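Local coordinates for mbDLG-3 protein (Monosiga brevicollis, PDB 6X1N) that probably binds the C-terminal tails of partner proteins, as the third PDZ domain of a choanoflagellate Dlg-type scaffolding protein, at residues 27-32 with 69-74; 36-41 with 59-64; 63-68 with 88-93; 18-23 with 42-47; 6-11 with 50-55. One frame throughout, in Å; residues are numbered along the deposited sequence. Where two conformers were deposited one is given.

Contact 1: residues 27-32 with 69-74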
# COMPACT_ATOMS: atom_id res chain seq x y z
N ALA A 27 10.20 1.19 -11.53
CA ALA A 27 9.60 2.46 -11.18
C ALA A 27 9.52 3.37 -12.40
O ALA A 27 10.34 3.27 -13.33
CB ALA A 27 10.44 3.15 -10.10
N GLY A 28 8.56 4.28 -12.38
CA GLY A 28 8.46 5.29 -13.41
C GLY A 28 7.23 5.11 -14.28
O GLY A 28 6.39 4.24 -14.04
N PRO A 29 7.10 5.97 -15.30
CA PRO A 29 5.93 5.92 -16.19
C PRO A 29 5.71 4.54 -16.78
O PRO A 29 6.65 3.80 -17.10
CB PRO A 29 6.28 6.95 -17.27
CG PRO A 29 7.17 7.93 -16.57
CD PRO A 29 8.02 7.07 -15.66
N ALA A 30 4.43 4.19 -16.91
CA ALA A 30 3.99 2.91 -17.42
C ALA A 30 3.37 3.08 -18.80
O ALA A 30 2.65 4.05 -19.06
CB ALA A 30 2.94 2.28 -16.49
N GLU A 31 3.63 2.10 -19.67
CA GLU A 31 2.95 2.04 -20.96
C GLU A 31 1.46 1.79 -20.75
O GLU A 31 1.03 1.27 -19.72
CB GLU A 31 3.52 0.89 -21.78
CG GLU A 31 4.99 1.03 -22.14
CD GLU A 31 5.23 2.01 -23.27
OE1 GLU A 31 4.24 2.58 -23.80
OE2 GLU A 31 6.41 2.22 -23.64
N GLU A 32 0.67 2.16 -21.75
CA GLU A 32 -0.75 1.85 -21.72
C GLU A 32 -0.95 0.35 -21.59
O GLU A 32 -0.22 -0.45 -22.18
CB GLU A 32 -1.42 2.36 -22.99
CG GLU A 32 -2.93 2.57 -22.86
CD GLU A 32 -3.56 3.06 -24.15
OE1 GLU A 32 -2.88 3.06 -25.19
OE2 GLU A 32 -4.74 3.47 -24.10
N LEU A 69 3.34 7.50 -4.31
CA LEU A 69 3.71 6.18 -4.80
C LEU A 69 3.09 5.84 -6.16
O LEU A 69 3.08 4.67 -6.55
CB LEU A 69 3.37 5.09 -3.78
CG LEU A 69 4.08 5.22 -2.43
CD1 LEU A 69 3.69 4.05 -1.53
CD2 LEU A 69 5.59 5.28 -2.60
N ALA A 70 2.59 6.84 -6.90
CA ALA A 70 1.92 6.53 -8.16
C ALA A 70 2.80 5.71 -9.09
O ALA A 70 2.31 4.81 -9.79
CB ALA A 70 1.48 7.82 -8.86
N LEU A 71 4.10 6.02 -9.14
CA LEU A 71 5.02 5.39 -10.08
C LEU A 71 6.09 4.55 -9.39
O LEU A 71 7.09 4.20 -10.01
CB LEU A 71 5.69 6.45 -10.97
CG LEU A 71 4.78 7.41 -11.75
CD1 LEU A 71 5.64 8.36 -12.57
CD2 LEU A 71 3.86 6.62 -12.65
N ALA A 72 5.89 4.23 -8.11
CA ALA A 72 6.92 3.51 -7.37
C ALA A 72 7.02 2.07 -7.85
O ALA A 72 6.03 1.45 -8.24
CB ALA A 72 6.60 3.54 -5.87
N SER A 73 8.23 1.52 -7.80
CA SER A 73 8.39 0.09 -7.97
C SER A 73 8.02 -0.64 -6.67
O SER A 73 8.02 -0.05 -5.59
CB SER A 73 9.85 -0.25 -8.30
OG SER A 73 10.67 0.14 -7.22
N TYR A 74 7.79 -1.95 -6.79
CA TYR A 74 7.70 -2.78 -5.60
C TYR A 74 8.90 -2.56 -4.70
O TYR A 74 8.76 -2.30 -3.50
CB TYR A 74 7.62 -4.26 -5.97
CG TYR A 74 7.91 -5.09 -4.74
CD1 TYR A 74 6.96 -5.21 -3.74
CD2 TYR A 74 9.16 -5.69 -4.54
CE1 TYR A 74 7.22 -5.93 -2.59
CE2 TYR A 74 9.44 -6.40 -3.38
CZ TYR A 74 8.46 -6.53 -2.42
OH TYR A 74 8.72 -7.24 -1.27
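Leu71 rests its isobutyl group against the peptide plane between Gly28 and Pro29. Its CG lies anti to its own carbonyl carbon (chi1 -55°), which swings the branches over to the other loop: CD2 comes within 3.7 Å of Gly28 O, while CD1 stands 4.1 Å from Pro29 CD. An apolar leucine suits a partner made of backbone and a proline ring. Leu71 O is used as well. Gly28 N donates to it over 2.8 Å, nearly straight at 164° and in the carbonyl plane, and Ala27 CA adds a CA-H...O contact to the same oxygen. With its positive phi, Gly28 holds a backbone shape that suits glycine. In the PDZ fold, this joins the long loop between strands 19-22 and 38-43 to the chain leading into helix 74-82, one wall of the peptide groove. Ala72 closes a type I turn begun at Leu69, its N bonded to Leu69 O at 3.2 Å, and its small methyl fits against Ile38. Ser73 then puts CB 3.9 Å from Ala27 CB. Its OG, set between backbone N and carbonyl carbon (chi1 62°), turns to Gln76 N as the N-cap of the helix, a role serine fills well.

Contact 2: residues 36-41 with 59-64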
# COMPACT_ATOMS: atom_id res chain seq x y z
N VAL A 36 0.31 -0.53 -12.92
CA VAL A 36 1.17 0.45 -12.29
C VAL A 36 0.50 0.87 -11.00
O VAL A 36 -0.73 0.83 -10.87
CB VAL A 36 1.44 1.63 -13.27
CG1 VAL A 36 0.14 2.33 -13.63
CG2 VAL A 36 2.47 2.61 -12.73
N GLY A 37 1.31 1.27 -10.03
CA GLY A 37 0.82 1.61 -8.71
C GLY A 37 1.16 0.54 -7.68
O GLY A 37 1.45 -0.61 -8.00
N ILE A 38 1.15 0.95 -6.43
CA ILE A 38 1.44 0.08 -5.30
C ILE A 38 0.12 -0.35 -4.68
O ILE A 38 -0.79 0.47 -4.50
CB ILE A 38 2.29 0.83 -4.26
CG1 ILE A 38 3.62 1.28 -4.89
CG2 ILE A 38 2.52 -0.04 -3.02
CD1 ILE A 38 4.43 0.14 -5.48
N PHE A 39 0.00 -1.64 -4.34
CA PHE A 39 -1.24 -2.21 -3.83
C PHE A 39 -1.01 -3.03 -2.57
O PHE A 39 0.05 -3.64 -2.40
CB PHE A 39 -1.89 -3.09 -4.90
CG PHE A 39 -2.56 -2.28 -5.95
CD1 PHE A 39 -1.81 -1.65 -6.92
CD2 PHE A 39 -3.92 -2.10 -5.93
CE1 PHE A 39 -2.43 -0.86 -7.86
CE2 PHE A 39 -4.54 -1.32 -6.88
CZ PHE A 39 -3.80 -0.70 -7.83
N ILE A 40 -2.02 -3.06 -1.71
CA ILE A 40 -2.04 -4.00 -0.59
C ILE A 40 -2.38 -5.37 -1.15
O ILE A 40 -3.44 -5.54 -1.77
CB ILE A 40 -3.06 -3.57 0.46
CG1 ILE A 40 -2.80 -2.14 0.93
CG2 ILE A 40 -3.08 -4.59 1.60
CD1 ILE A 40 -1.74 -1.97 1.92
N SER A 41 -1.50 -6.34 -0.95
CA SER A 41 -1.72 -7.70 -1.44
C SER A 41 -2.14 -8.70 -0.37
O SER A 41 -2.53 -9.81 -0.72
CB SER A 41 -0.46 -8.21 -2.16
OG SER A 41 0.67 -8.12 -1.30
N ASP A 59 -6.43 -2.48 -2.07
CA ASP A 59 -6.30 -1.03 -1.99
C ASP A 59 -5.07 -0.59 -2.77
O ASP A 59 -4.00 -1.21 -2.68
CB ASP A 59 -6.06 -0.58 -0.55
CG ASP A 59 -7.29 -0.60 0.32
OD1 ASP A 59 -8.42 -0.72 -0.22
OD2 ASP A 59 -7.11 -0.43 1.54
N GLN A 60 -5.20 0.51 -3.51
CA GLN A 60 -4.02 1.20 -4.01
C GLN A 60 -3.49 2.09 -2.90
O GLN A 60 -4.25 2.83 -2.26
CB GLN A 60 -4.35 2.03 -5.24
CG GLN A 60 -3.11 2.73 -5.76
CD GLN A 60 -3.21 3.22 -7.18
OE1 GLN A 60 -4.28 3.18 -7.80
NE2 GLN A 60 -2.09 3.71 -7.71
N ILE A 61 -2.18 2.00 -2.65
CA ILE A 61 -1.50 2.91 -1.74
C ILE A 61 -1.08 4.11 -2.59
O ILE A 61 -0.08 4.06 -3.30
CB ILE A 61 -0.29 2.27 -1.06
CG1 ILE A 61 -0.64 0.92 -0.43
CG2 ILE A 61 0.26 3.23 -0.02
CD1 ILE A 61 0.55 0.28 0.30
N LEU A 62 -1.84 5.20 -2.50
CA LEU A 62 -1.53 6.38 -3.29
C LEU A 62 -0.31 7.11 -2.74
O LEU A 62 0.50 7.65 -3.50
CB LEU A 62 -2.74 7.31 -3.35
CG LEU A 62 -3.96 6.72 -4.05
CD1 LEU A 62 -5.22 7.55 -3.78
CD2 LEU A 62 -3.72 6.60 -5.55
N SER A 63 -0.16 7.14 -1.42
CA SER A 63 1.01 7.74 -0.81
C SER A 63 1.27 7.07 0.52
O SER A 63 0.36 6.48 1.13
CB SER A 63 0.81 9.25 -0.63
OG SER A 63 -0.29 9.51 0.22
N MET A 64 2.52 7.15 0.97
CA MET A 64 2.93 6.61 2.25
C MET A 64 3.96 7.55 2.84
O MET A 64 4.96 7.86 2.19
CB MET A 64 3.55 5.22 2.08
CG MET A 64 4.01 4.60 3.39
SD MET A 64 4.88 3.04 3.19
CE MET A 64 3.61 2.02 2.43
O HOH W 1 -1.83 3.46 -10.70
O HOH W 2 0.41 3.71 -6.01
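Ile40 N and Ile61 N, one from each strand, make the two direct bonds of this antiparallel pairing. Ile40 N donates to Asp59 O at 2.9 Å, and Ile61 N to Ile38 O at 2.8 Å. On the other side of the Ile38-Ile61 pair a water takes the place of a direct bond: it accepts a hydrogen bond from Ile38 N, donates one to Ile61 O, and also accepts from Gln60 NE2 at 3.0 Å. NE2 also donates to a second water, which donates to Val36 O. Since Gln60 OE1 accepts a hydrogen bond from Asn96 ND2, the whole amide is satisfied. Glutamine is long enough to span this gap, its CG anti to the backbone N (chi1 -179°) and the chain extended; Gly37, with no side chain, leaves room for Gln60 NE2 3.7 Å from its CA. Phe39 lies across the stem of Gln60, with Gln60 CB 3.7 Å from Phe39 CE2 and Gln60 CA over one face of the ring in a CH-pi contact. On the face carrying Ile38 and Ile61, Ile40 CD1 meets Ile61 CD1 at 3.6 Å, the branched residues filling the core of the PDZ domain. Buried Asp59 has its carboxylate held by Arg6 and Phe56 N. Two waters and the Gln60 amide thus satisfy Val36 O, Ile38 N and Ile61 O where the strands make no direct bond.

Contact 3: residues 63-68 with 88-93; sequences SMNGQD and VMTLNL
Ser63 and Asn65 take part in the backbone ladder to strand 88-95: Asn92 N donates to Ser63 O at 3.1 Å, and Asn65 N to Thr90 O at 2.9 Å. These bonds flank the non-hydrogen-bonded pair Met64 and Leu91. A side chain then carries the ladder on. Asn65 OD1 receives Thr90 N at 2.8 Å and 168°, while its ND2 reaches Val88 O in a weak bond, the carboxamide thus standing in for a peptide group where the main chain has already turned away. Asparagine is apt here because it is short, bears both donor and acceptor, and accepts the positive phi (52°) of its place in a type I' turn. That turn, Met64 to Gln67, closes a two-residue beta-hairpin between strands 59-64 and 67-68, with Gly66 as its other corner. Leu62 and Ser63 together face Asn92 in a classic beta bulge, in the antiparallel sheet of the PDZ domain. Packing of apolar groups occupies the inner face. Met64 reaches out with CG anti to the backbone N, then bends at chi3 so that CE comes 3.6 Å from Leu91 CD2, the two chains side by side; its CG touches Met89 CG at 3.8 Å, where the methionines cross obliquely. Leu80 and Val81 of helix 74-82 also pack on Met64. Across the other face, Ser63 OG lies 3.3 Å from Asn92 CB and holds a water, which donates weakly to Thr90 O.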
# COMPACT_ATOMS: atom_id res chain seq x y z
N SER A 63 -0.16 7.14 -1.42
CA SER A 63 1.01 7.74 -0.81
C SER A 63 1.27 7.07 0.52
O SER A 63 0.36 6.48 1.13
CB SER A 63 0.81 9.25 -0.63
OG SER A 63 -0.29 9.51 0.22
N MET A 64 2.52 7.15 0.97
CA MET A 64 2.93 6.61 2.25
C MET A 64 3.96 7.55 2.84
O MET A 64 4.96 7.86 2.19
CB MET A 64 3.55 5.22 2.08
CG MET A 64 4.01 4.60 3.39
SD MET A 64 4.88 3.04 3.19
CE MET A 64 3.61 2.02 2.43
N ASN A 65 3.72 8.01 4.07
CA ASN A 65 4.66 8.87 4.77
C ASN A 65 5.06 10.07 3.91
O ASN A 65 6.23 10.45 3.82
CB ASN A 65 5.88 8.09 5.27
CG ASN A 65 5.53 7.19 6.43
OD1 ASN A 65 4.45 7.30 6.99
ND2 ASN A 65 6.44 6.30 6.80
N GLY A 66 4.06 10.68 3.26
CA GLY A 66 4.28 11.85 2.45
C GLY A 66 4.86 11.60 1.07
O GLY A 66 5.05 12.56 0.32
N GLN A 67 5.15 10.35 0.71
CA GLN A 67 5.76 10.01 -0.57
C GLN A 67 4.68 9.56 -1.55
O GLN A 67 3.92 8.63 -1.26
CB GLN A 67 6.81 8.92 -0.41
CG GLN A 67 7.83 9.21 0.68
CD GLN A 67 8.43 10.59 0.56
OE1 GLN A 67 8.25 11.44 1.43
NE2 GLN A 67 9.15 10.82 -0.53
N ASP A 68 4.61 10.23 -2.70
CA ASP A 68 3.70 9.85 -3.77
C ASP A 68 4.18 8.53 -4.37
O ASP A 68 5.29 8.45 -4.89
CB ASP A 68 3.75 10.96 -4.82
CG ASP A 68 2.79 10.76 -5.97
OD1 ASP A 68 2.30 9.64 -6.21
OD2 ASP A 68 2.51 11.75 -6.66
N VAL A 88 5.97 4.57 12.63
CA VAL A 88 4.75 5.24 12.22
C VAL A 88 4.64 5.20 10.70
O VAL A 88 5.61 5.47 9.99
CB VAL A 88 4.69 6.69 12.74
CG1 VAL A 88 3.40 7.35 12.30
CG2 VAL A 88 4.79 6.69 14.26
N MET A 89 3.45 4.85 10.21
CA MET A 89 3.19 4.81 8.78
C MET A 89 1.85 5.49 8.51
O MET A 89 0.82 5.06 9.05
CB MET A 89 3.15 3.36 8.29
CG MET A 89 2.89 3.24 6.81
SD MET A 89 2.54 1.56 6.27
CE MET A 89 4.11 0.75 6.62
N THR A 90 1.85 6.53 7.69
CA THR A 90 0.61 7.16 7.26
C THR A 90 0.38 6.77 5.81
O THR A 90 1.32 6.78 5.00
CB THR A 90 0.67 8.68 7.43
OG1 THR A 90 0.87 8.99 8.82
CG2 THR A 90 -0.65 9.30 6.98
N LEU A 91 -0.86 6.40 5.49
CA LEU A 91 -1.23 5.89 4.18
C LEU A 91 -2.43 6.65 3.65
O LEU A 91 -3.35 6.97 4.41
CB LEU A 91 -1.67 4.43 4.28
CG LEU A 91 -0.65 3.42 4.81
CD1 LEU A 91 -1.37 2.13 5.15
CD2 LEU A 91 0.42 3.17 3.78
N ASN A 92 -2.43 6.93 2.35
CA ASN A 92 -3.63 7.31 1.62
C ASN A 92 -3.99 6.12 0.75
O ASN A 92 -3.19 5.71 -0.10
CB ASN A 92 -3.39 8.52 0.73
CG ASN A 92 -3.56 9.82 1.45
OD1 ASN A 92 -3.05 10.01 2.55
ND2 ASN A 92 -4.30 10.74 0.84
N LEU A 93 -5.16 5.54 0.99
CA LEU A 93 -5.59 4.29 0.39
C LEU A 93 -6.93 4.48 -0.31
O LEU A 93 -7.78 5.25 0.14
CB LEU A 93 -5.85 3.24 1.48
CG LEU A 93 -4.66 2.89 2.37
CD1 LEU A 93 -5.10 2.01 3.53
CD2 LEU A 93 -3.58 2.19 1.58
O HOH W 3 0.52 9.44 3.15

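Contact 4: residues 18-23 with 42-47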
# COMPACT_ATOMS: atom_id res chain seq x y z
N GLY A 18 1.55 -5.49 9.65
CA GLY A 18 0.52 -6.47 9.37
C GLY A 18 -0.06 -6.49 7.97
O GLY A 18 -1.24 -6.83 7.80
N PHE A 19 0.71 -6.14 6.95
CA PHE A 19 0.20 -6.23 5.60
C PHE A 19 1.34 -6.47 4.63
O PHE A 19 2.50 -6.15 4.91
CB PHE A 19 -0.62 -5.01 5.18
CG PHE A 19 0.19 -3.76 4.97
CD1 PHE A 19 0.45 -2.88 6.02
CD2 PHE A 19 0.64 -3.42 3.70
CE1 PHE A 19 1.18 -1.72 5.81
CE2 PHE A 19 1.37 -2.26 3.48
CZ PHE A 19 1.64 -1.41 4.52
N SER A 20 0.99 -7.05 3.49
CA SER A 20 1.90 -7.23 2.37
C SER A 20 1.52 -6.27 1.26
O SER A 20 0.34 -5.96 1.07
CB SER A 20 1.76 -8.64 1.79
OG SER A 20 1.94 -9.63 2.79
N LEU A 21 2.51 -5.80 0.51
CA LEU A 21 2.22 -4.96 -0.65
C LEU A 21 2.83 -5.54 -1.92
O LEU A 21 3.70 -6.42 -1.88
CB LEU A 21 2.63 -3.49 -0.44
CG LEU A 21 4.08 -3.14 -0.10
CD1 LEU A 21 5.01 -3.24 -1.31
CD2 LEU A 21 4.18 -1.75 0.50
N LEU A 22 2.37 -5.03 -3.05
CA LEU A 22 2.90 -5.41 -4.35
C LEU A 22 3.08 -4.16 -5.19
O LEU A 22 2.53 -3.09 -4.90
CB LEU A 22 2.04 -6.45 -5.09
CG LEU A 22 0.64 -6.12 -5.61
CD1 LEU A 22 0.64 -5.18 -6.84
CD2 LEU A 22 -0.05 -7.43 -5.97
N GLY A 23 3.86 -4.30 -6.25
CA GLY A 23 4.06 -3.21 -7.16
C GLY A 23 4.75 -3.72 -8.41
O GLY A 23 5.02 -4.91 -8.55
N ARG A 42 -2.08 -8.34 0.92
CA ARG A 42 -2.56 -9.26 1.94
C ARG A 42 -2.67 -8.51 3.25
O ARG A 42 -1.82 -7.69 3.57
CB ARG A 42 -1.56 -10.42 2.12
CG ARG A 42 -2.08 -11.60 2.90
CD ARG A 42 -3.05 -12.44 2.10
NE ARG A 42 -3.34 -13.66 2.84
CZ ARG A 42 -2.94 -14.88 2.50
NH1 ARG A 42 -2.26 -15.08 1.38
NH2 ARG A 42 -3.26 -15.92 3.27
N ILE A 43 -3.72 -8.81 4.01
CA ILE A 43 -3.85 -8.35 5.39
C ILE A 43 -3.50 -9.53 6.29
O ILE A 43 -4.15 -10.58 6.22
CB ILE A 43 -5.26 -7.85 5.69
CG1 ILE A 43 -5.67 -6.75 4.71
CG2 ILE A 43 -5.35 -7.36 7.13
CD1 ILE A 43 -4.75 -5.53 4.71
N LEU A 44 -2.49 -9.36 7.13
CA LEU A 44 -2.05 -10.48 7.96
C LEU A 44 -3.01 -10.67 9.14
O LEU A 44 -3.68 -9.73 9.56
CB LEU A 44 -0.63 -10.23 8.47
CG LEU A 44 0.41 -9.98 7.38
CD1 LEU A 44 1.83 -10.07 7.94
CD2 LEU A 44 0.24 -10.89 6.18
N PRO A 45 -3.06 -11.89 9.70
CA PRO A 45 -4.02 -12.15 10.79
C PRO A 45 -3.75 -11.38 12.07
O PRO A 45 -4.65 -11.25 12.89
CB PRO A 45 -3.95 -13.67 10.99
CG PRO A 45 -2.64 -14.07 10.40
CD PRO A 45 -2.37 -13.11 9.26
N GLU A 46 -2.54 -10.87 12.26
CA GLU A 46 -2.24 -9.99 13.38
C GLU A 46 -1.45 -8.82 12.85
O GLU A 46 -0.68 -8.96 11.88
CB GLU A 46 -1.37 -10.68 14.43
CG GLU A 46 -2.00 -11.86 15.08
CD GLU A 46 -3.01 -11.49 16.14
OE1 GLU A 46 -3.82 -12.36 16.50
OE2 GLU A 46 -3.03 -10.34 16.64
N GLY A 47 -1.61 -7.68 13.49
CA GLY A 47 -0.82 -6.52 13.12
C GLY A 47 -1.64 -5.25 13.03
O GLY A 47 -2.86 -5.27 13.22
O HOH W 4 -2.74 -6.98 10.07
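Gly18 meets Gly47 backbone to backbone, their CA atoms 4.0 Å apart, a closeness that the absence of side chains on both permits. Gly18 O accepts a hydrogen bond from Leu44 N at 2.9 Å, and one from a water as well at 2.7 Å; that water also donates to Leu44 O, so it bridges the two carbonyls. Leu44 lays its CG 3.6 Å from Gly18 C, giving the bare glycine an apolar cover. Phe19 follows, paired with Ile43 in a non-hydrogen-bonded register. Its CB lies 4.2 Å from Ile43 CD1, while chi1 of 71° sets the ring between the backbone N and carbonyl carbon and carries it over Ile40 and Ala49. Gly18 and Phe19 end the Gly-Phe-Gly-Phe sequence that corresponds to the GLGF carboxylate-binding loop of PDZ domains, and strand 19-22 is the one to which peptides add in that family. Phe19 O is hydrogen-bonded to a glycerol, probably from the crystallisation liquor, though such molecules often mark pockets. Ser20 N donates to Arg42 O at 2.9 Å, with a weak return bond from Arg42 N to Ser20 O. Its small OG sits beside Arg42 CB at 3.7 Å and near Leu44 CD2, whereas the arginine bends at chi2 and sends its charge away from the strand, as suits an exposed position. Leu21 leans on Tyr74, Ala77 and Val81 of helix 74-82, across the groove.

Contact 5: residues 6-11 with 50-55; sequences RTVTLY and IESGQV. With GOL (glycerol), chain B.
Arg6 NH1 is gripped by two oxygens, Gln54 O at 2.8 Å and a carboxylate oxygen of Asp59 in a salt bridge. In the PDZ fold this fastens the edge strand 6-11 to the chain leaving the short helix 48-52. The carbonyl lies near the guanidinium plane, yet NH1 stands 51° above the plane of that carbonyl, away from its lone pairs. Arginine bends at chi3 (-80°) to reach it, and its long apolar stem brings CD within 3.3 Å of Gln54 OE1. A glycerol, probably from the crystallisation liquor, spans the outer side: its O1 receives Arg6 NE at the guanidinium edge, its O2 donates to Gln54 OE1, and its O3 accepts from Gln54 NE2. Inward, branched residues close the gap. Val8 sets CG2 3.9 Å from Gln54 CB and CG1 4.0 Å from Val55 CG2, while Leu10 reaches with CD2 to Ser52 CB at 3.9 Å. Ser52 suits the helix end because its small hydroxyl folds back onto the main chain: OG donates to Ala49 O and, in an ST turn, accepts Gln54 N at 3.1 Å and 170°.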
# COMPACT_ATOMS: atom_id res chain seq x y z
N ARG A 6 -9.26 6.67 2.06
CA ARG A 6 -9.01 6.49 3.48
C ARG A 6 -7.61 6.99 3.82
O ARG A 6 -6.65 6.69 3.11
CB ARG A 6 -9.14 5.02 3.87
CG ARG A 6 -10.58 4.60 4.07
CD ARG A 6 -10.77 3.08 4.09
NE ARG A 6 -10.81 2.51 2.74
CZ ARG A 6 -9.89 1.70 2.21
NH1 ARG A 6 -8.82 1.32 2.90
NH2 ARG A 6 -10.06 1.27 0.97
N THR A 7 -7.51 7.76 4.90
CA THR A 7 -6.23 8.21 5.42
C THR A 7 -6.05 7.50 6.75
O THR A 7 -6.85 7.71 7.68
CB THR A 7 -6.20 9.73 5.58
OG1 THR A 7 -6.39 10.35 4.30
CG2 THR A 7 -4.86 10.16 6.12
N VAL A 8 -5.05 6.65 6.84
CA VAL A 8 -4.87 5.74 7.96
C VAL A 8 -3.46 5.91 8.50
O VAL A 8 -2.51 5.96 7.72
CB VAL A 8 -5.09 4.28 7.52
CG1 VAL A 8 -4.88 3.33 8.68
CG2 VAL A 8 -6.48 4.11 6.91
N THR A 9 -3.33 6.01 9.81
CA THR A 9 -2.02 5.97 10.45
C THR A 9 -1.90 4.65 11.18
O THR A 9 -2.74 4.31 12.02
CB THR A 9 -1.84 7.13 11.43
OG1 THR A 9 -1.88 8.37 10.71
CG2 THR A 9 -0.51 7.01 12.15
N LEU A 10 -0.88 3.88 10.84
CA LEU A 10 -0.59 2.62 11.49
C LEU A 10 0.66 2.77 12.34
O LEU A 10 1.60 3.46 11.94
CB LEU A 10 -0.35 1.51 10.47
CG LEU A 10 -1.47 1.21 9.48
CD1 LEU A 10 -1.01 0.10 8.54
CD2 LEU A 10 -2.74 0.79 10.20
N TYR A 11 0.66 2.11 13.48
CA TYR A 11 1.81 2.06 14.36
C TYR A 11 2.33 0.63 14.40
O TYR A 11 1.55 -0.31 14.55
CB TYR A 11 1.41 2.55 15.76
CG TYR A 11 2.43 2.26 16.82
CD1 TYR A 11 3.72 2.75 16.73
CD2 TYR A 11 2.09 1.49 17.93
CE1 TYR A 11 4.66 2.48 17.71
CE2 TYR A 11 3.01 1.22 18.92
CZ TYR A 11 4.29 1.72 18.80
OH TYR A 11 5.22 1.45 19.78
N ILE A 50 -4.87 -5.09 10.37
CA ILE A 50 -6.13 -5.74 10.74
C ILE A 50 -6.77 -5.04 11.92
O ILE A 50 -8.00 -4.90 11.98
CB ILE A 50 -5.94 -7.26 10.95
CG1 ILE A 50 -7.30 -7.96 11.01
CG2 ILE A 50 -5.11 -7.56 12.21
CD1 ILE A 50 -7.20 -9.47 11.02
N GLU A 51 -5.96 -4.57 12.88
CA GLU A 51 -6.52 -3.87 14.03
C GLU A 51 -7.22 -2.59 13.63
O GLU A 51 -8.23 -2.21 14.24
CB GLU A 51 -5.41 -3.61 15.06
CG GLU A 51 -4.93 -4.87 15.76
CD GLU A 51 -3.75 -4.64 16.69
OE1 GLU A 51 -3.40 -3.47 16.96
OE2 GLU A 51 -3.17 -5.64 17.16
N SER A 52 -6.73 -1.92 12.58
CA SER A 52 -7.34 -0.68 12.12
C SER A 52 -8.70 -0.92 11.50
O SER A 52 -9.59 -0.08 11.62
CB SER A 52 -6.42 0.01 11.11
OG SER A 52 -6.54 -0.55 9.82
N GLY A 53 -8.87 -2.04 10.79
CA GLY A 53 -10.09 -2.30 10.06
C GLY A 53 -10.31 -1.40 8.87
O GLY A 53 -11.39 -1.40 8.29
N GLN A 54 -9.30 -0.62 8.48
CA GLN A 54 -9.45 0.36 7.41
C GLN A 54 -8.38 0.21 6.34
O GLN A 54 -8.12 1.15 5.59
CB GLN A 54 -9.48 1.78 7.97
CG GLN A 54 -10.77 2.10 8.73
CD GLN A 54 -11.99 2.22 7.81
OE1 GLN A 54 -12.18 3.23 7.12
NE2 GLN A 54 -12.84 1.19 7.81
N VAL A 55 -7.76 -0.96 6.26
CA VAL A 55 -6.75 -1.29 5.26
C VAL A 55 -7.16 -2.62 4.65
O VAL A 55 -7.35 -3.60 5.38
CB VAL A 55 -5.36 -1.40 5.91
CG1 VAL A 55 -4.30 -1.70 4.86
CG2 VAL A 55 -5.02 -0.13 6.71
C1 GOL B . -14.69 3.16 2.91
O1 GOL B . -13.48 3.47 2.24
C2 GOL B . -14.41 2.81 4.36
O2 GOL B . -14.01 3.96 5.08
C3 GOL B . -15.65 2.20 4.99
O3 GOL B . -15.41 1.93 6.36

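In the fold
The five contacts belong to one compact PDZ domain, four of them tied to its curled antiparallel sheet. Contacts 2 and 3, with centres 10 Å apart, share Ser63 and Met64 on strand 59-64, while contacts 2 and 4 share strand 38-43. Contact 5 adds the edge strand 6-11, neighbour of strand 88-95, and touches contact 2, their centres 14 Å apart. Contact 1 lies farthest out, 24 Å from contact 5 between centres and across the middle of the chain. Along the sequence, contact 4 falls between the two segments of contact 5, and contact 3 opens after both have closed. Contacts 1 and 4 meet where Tyr74 packs on Leu21 and Leu22, beside the groove where PDZ domains take up peptides.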